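PDB 3DMH: probable ribosomal RNA small subunit methyltransferase from Thermus thermophilus, which methylates N2 of a guanosine in 16S ribosomal RNA, with S-adenosylmethionine as the methyl donor. Local coordinates for residues L61-R66 against L104-L109. Numbering follows the deposited sequence.
Sequences LPLEGR and LVVLAL
In the N-terminal domain, whose seven-stranded sheet has the 3-2-1-4-5-7-6 order of a Rossmann-like methyltransferase fold, as does the C-terminal one, the 3-10 turn 61-63 between strands 48-51 and 68-73 packs on the fourth strand, 102-108, through Leu63. Leu63 CD1 does most of the touching, lying 3.7 Å from Leu104 CD2 and 3.9 Å from Val106 CG2. With CG anti to its own carbonyl carbon (chi1 -53°), the leucine sends its branched end out from the turn, meeting Leu104 at a slant and Val106 end to end. Leu104 and Val106, two apart on an extended strand, present their side chains on the same face, while Val105 points away; long leucines bridge CA atoms 10.0 Å apart at Leu63 and Leu104, and the shorter, beta-branched valine suits the strand. A backbone hydrogen bond from Glu64 N to Leu61 O closes the 3-10 turn, and one from Arg66 N to Leu63 O closes the bend that follows, where Gly65 takes a positive phi (87°) at which a CB would jam against Glu64 O. Helix 33-41 shares this face, with Leu38 against Val106, whereas Val105 and Leu107 pack against helix 115-128; strands 48-51 and 133-140 flank strand 102-108.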
ATOM      1  N   LEU A  61      17.660  -3.306 -10.621  1.00 19.58           N
ATOM      2  CA  LEU A  61      17.909  -4.498 -11.466  1.00 20.21           C
ATOM      3  C   LEU A  61      19.341  -4.619 -12.006  1.00 19.80           C
ATOM      4  O   LEU A  61      19.842  -5.739 -12.144  1.00 20.14           O
ATOM      5  CB  LEU A  61      16.900  -4.612 -12.603  1.00 20.52           C
ATOM      6  CG  LEU A  61      16.791  -5.990 -13.275  1.00 21.77           C
ATOM      7  CD1 LEU A  61      16.369  -7.078 -12.289  1.00 23.60           C
ATOM      8  CD2 LEU A  61      15.768  -5.902 -14.389  1.00 23.88           C
ATOM      9  N   PRO A  62      19.999  -3.487 -12.322  1.00 20.41           N
ATOM     10  CA  PRO A  62      21.390  -3.612 -12.812  1.00 21.03           C
ATOM     11  C   PRO A  62      22.344  -4.324 -11.855  1.00 21.14           C
ATOM     12  O   PRO A  62      23.391  -4.821 -12.292  1.00 22.32           O
ATOM     13  CB  PRO A  62      21.820  -2.151 -13.041  1.00 21.88           C
ATOM     14  CG  PRO A  62      20.526  -1.451 -13.366  1.00 21.50           C
ATOM     15  CD  PRO A  62      19.529  -2.086 -12.398  1.00 20.68           C
ATOM     16  N   LEU A  63      22.002  -4.372 -10.558  1.00 21.10           N
ATOM     17  CA  LEU A  63      22.851  -5.021  -9.554  1.00 21.49           C
ATOM     18  C   LEU A  63      22.689  -6.544  -9.534  1.00 22.05           C
ATOM     19  O   LEU A  63      23.553  -7.252  -9.035  1.00 22.84           O
ATOM     20  CB  LEU A  63      22.544  -4.462  -8.153  1.00 21.29           C
ATOM     21  CG  LEU A  63      22.594  -2.935  -8.021  1.00 21.58           C
ATOM     22  CD1 LEU A  63      22.214  -2.514  -6.598  1.00 23.25           C
ATOM     23  CD2 LEU A  63      23.982  -2.344  -8.382  1.00 21.65           C
ATOM     24  N   GLU A  64      21.571  -7.030 -10.092  1.00 22.52           N
ATOM     25  CA  GLU A  64      21.260  -8.460 -10.051  1.00 23.75           C
ATOM     26  C   GLU A  64      22.304  -9.237 -10.855  1.00 24.59           C
ATOM     27  O   GLU A  64      22.666  -8.864 -11.964  1.00 26.07           O
ATOM     28  CB  GLU A  64      19.813  -8.699 -10.550  1.00 23.29           C
ATOM     29  CG  GLU A  64      19.298 -10.162 -10.453  1.00 23.79           C
ATOM     30  CD  GLU A  64      18.991 -10.655  -9.035  1.00 24.29           C
ATOM     31  OE1 GLU A  64      19.009  -9.872  -8.037  1.00 23.42           O
ATOM     32  OE2 GLU A  64      18.712 -11.871  -8.917  1.00 25.39           O
ATOM     33  N   GLY A  65      22.851 -10.286 -10.255  1.00 26.35           N
ATOM     34  CA  GLY A  65      23.876 -11.064 -10.950  1.00 25.96           C
ATOM     35  C   GLY A  65      25.300 -10.554 -10.789  1.00 26.55           C
ATOM     36  O   GLY A  65      26.253 -11.285 -11.074  1.00 26.42           O
ATOM     37  N   ARG A  66      25.454  -9.305 -10.344  1.00 26.40           N
ATOM     38  CA  ARG A  66      26.773  -8.729 -10.040  1.00 26.28           C
ATOM     39  C   ARG A  66      27.036  -8.616  -8.530  1.00 25.51           C
ATOM     40  O   ARG A  66      28.187  -8.552  -8.080  1.00 26.21           O
ATOM     41  CB  ARG A  66      26.900  -7.363 -10.704  1.00 26.85           C
ATOM     42  CG  ARG A  66      26.822  -7.446 -12.227  1.00 29.49           C
ATOM     43  CD  ARG A  66      27.989  -6.692 -12.833  1.00 32.32           C
ATOM     44  NE  ARG A  66      27.590  -5.355 -13.244  1.00 36.68           N
ATOM     45  CZ  ARG A  66      28.430  -4.334 -13.388  1.00 37.13           C
ATOM     46  NH1 ARG A  66      29.723  -4.477 -13.123  1.00 39.52           N
ATOM     47  NH2 ARG A  66      27.969  -3.158 -13.779  1.00 38.77           N
ATOM     48  N   LEU A 104      25.677  -1.725   0.122  1.00 17.74           N
ATOM     49  CA  LEU A 104      24.978  -0.784  -0.736  1.00 18.05           C
ATOM     50  C   LEU A 104      23.494  -0.844  -0.475  1.00 18.06           C
ATOM     51  O   LEU A 104      22.947  -1.938  -0.359  1.00 18.67           O
ATOM     52  CB  LEU A 104      25.243  -1.149  -2.206  1.00 17.76           C
ATOM     53  CG  LEU A 104      24.723  -0.197  -3.282  1.00 18.01           C
ATOM     54  CD1 LEU A 104      25.414   1.150  -3.236  1.00 20.21           C
ATOM     55  CD2 LEU A 104      24.907  -0.819  -4.674  1.00 18.82           C
ATOM     56  N   VAL A 105      22.858   0.321  -0.388  1.00 17.07           N
ATOM     57  CA  VAL A 105      21.389   0.381  -0.281  1.00 17.42           C
ATOM     58  C   VAL A 105      20.847   1.203  -1.442  1.00 17.07           C
ATOM     59  O   VAL A 105      21.446   2.202  -1.845  1.00 17.48           O
ATOM     60  CB  VAL A 105      20.942   0.958   1.097  1.00 17.74           C
ATOM     61  CG1 VAL A 105      19.425   1.190   1.148  1.00 18.75           C
ATOM     62  CG2 VAL A 105      21.354   0.029   2.207  1.00 18.28           C
ATOM     63  N   VAL A 106      19.705   0.764  -1.978  1.00 17.66           N
ATOM     64  CA  VAL A 106      18.992   1.508  -3.008  1.00 18.58           C
ATOM     65  C   VAL A 106      17.643   1.939  -2.438  1.00 18.88           C
ATOM     66  O   VAL A 106      16.892   1.110  -1.921  1.00 18.70           O
ATOM     67  CB  VAL A 106      18.800   0.658  -4.279  1.00 18.90           C
ATOM     68  CG1 VAL A 106      17.965   1.435  -5.300  1.00 19.41           C
ATOM     69  CG2 VAL A 106      20.191   0.305  -4.886  1.00 18.40           C
ATOM     70  N   LEU A 107      17.345   3.239  -2.500  1.00 18.27           N
ATOM     71  CA  LEU A 107      16.063   3.733  -1.984  1.00 18.36           C
ATOM     72  C   LEU A 107      15.479   4.783  -2.920  1.00 18.56           C
ATOM     73  O   LEU A 107      15.956   5.938  -2.979  1.00 19.51           O
ATOM     74  CB  LEU A 107      16.220   4.301  -0.561  1.00 18.74           C
ATOM     75  CG  LEU A 107      15.007   4.991   0.063  1.00 18.81           C
ATOM     76  CD1 LEU A 107      13.866   3.987   0.235  1.00 18.60           C
ATOM     77  CD2 LEU A 107      15.401   5.551   1.395  1.00 20.47           C
ATOM     78  N   ALA A 108      14.483   4.359  -3.702  1.00 18.38           N
ATOM     79  CA  ALA A 108      13.572   5.302  -4.337  1.00 18.65           C
ATOM     80  C   ALA A 108      12.698   5.878  -3.214  1.00 18.88           C
ATOM     81  O   ALA A 108      12.006   5.134  -2.512  1.00 20.15           O
ATOM     82  CB  ALA A 108      12.713   4.588  -5.392  1.00 20.11           C
ATOM     83  N   LEU A 109      12.765   7.186  -3.013  1.00 19.17           N
ATOM     84  CA  LEU A 109      12.021   7.818  -1.922  1.00 19.01           C
ATOM     85  C   LEU A 109      10.525   7.552  -2.012  1.00 19.46           C
ATOM     86  O   LEU A 109       9.898   7.893  -3.021  1.00 19.28           O
ATOM     87  CB  LEU A 109      12.251   9.321  -1.939  1.00 19.45           C
ATOM     88  CG  LEU A 109      13.637   9.671  -1.415  1.00 18.87           C
ATOM     89  CD1 LEU A 109      14.071  11.061  -1.935  1.00 20.25           C
ATOM     90  CD2 LEU A 109      13.637   9.637   0.088  1.00 20.64           C
TER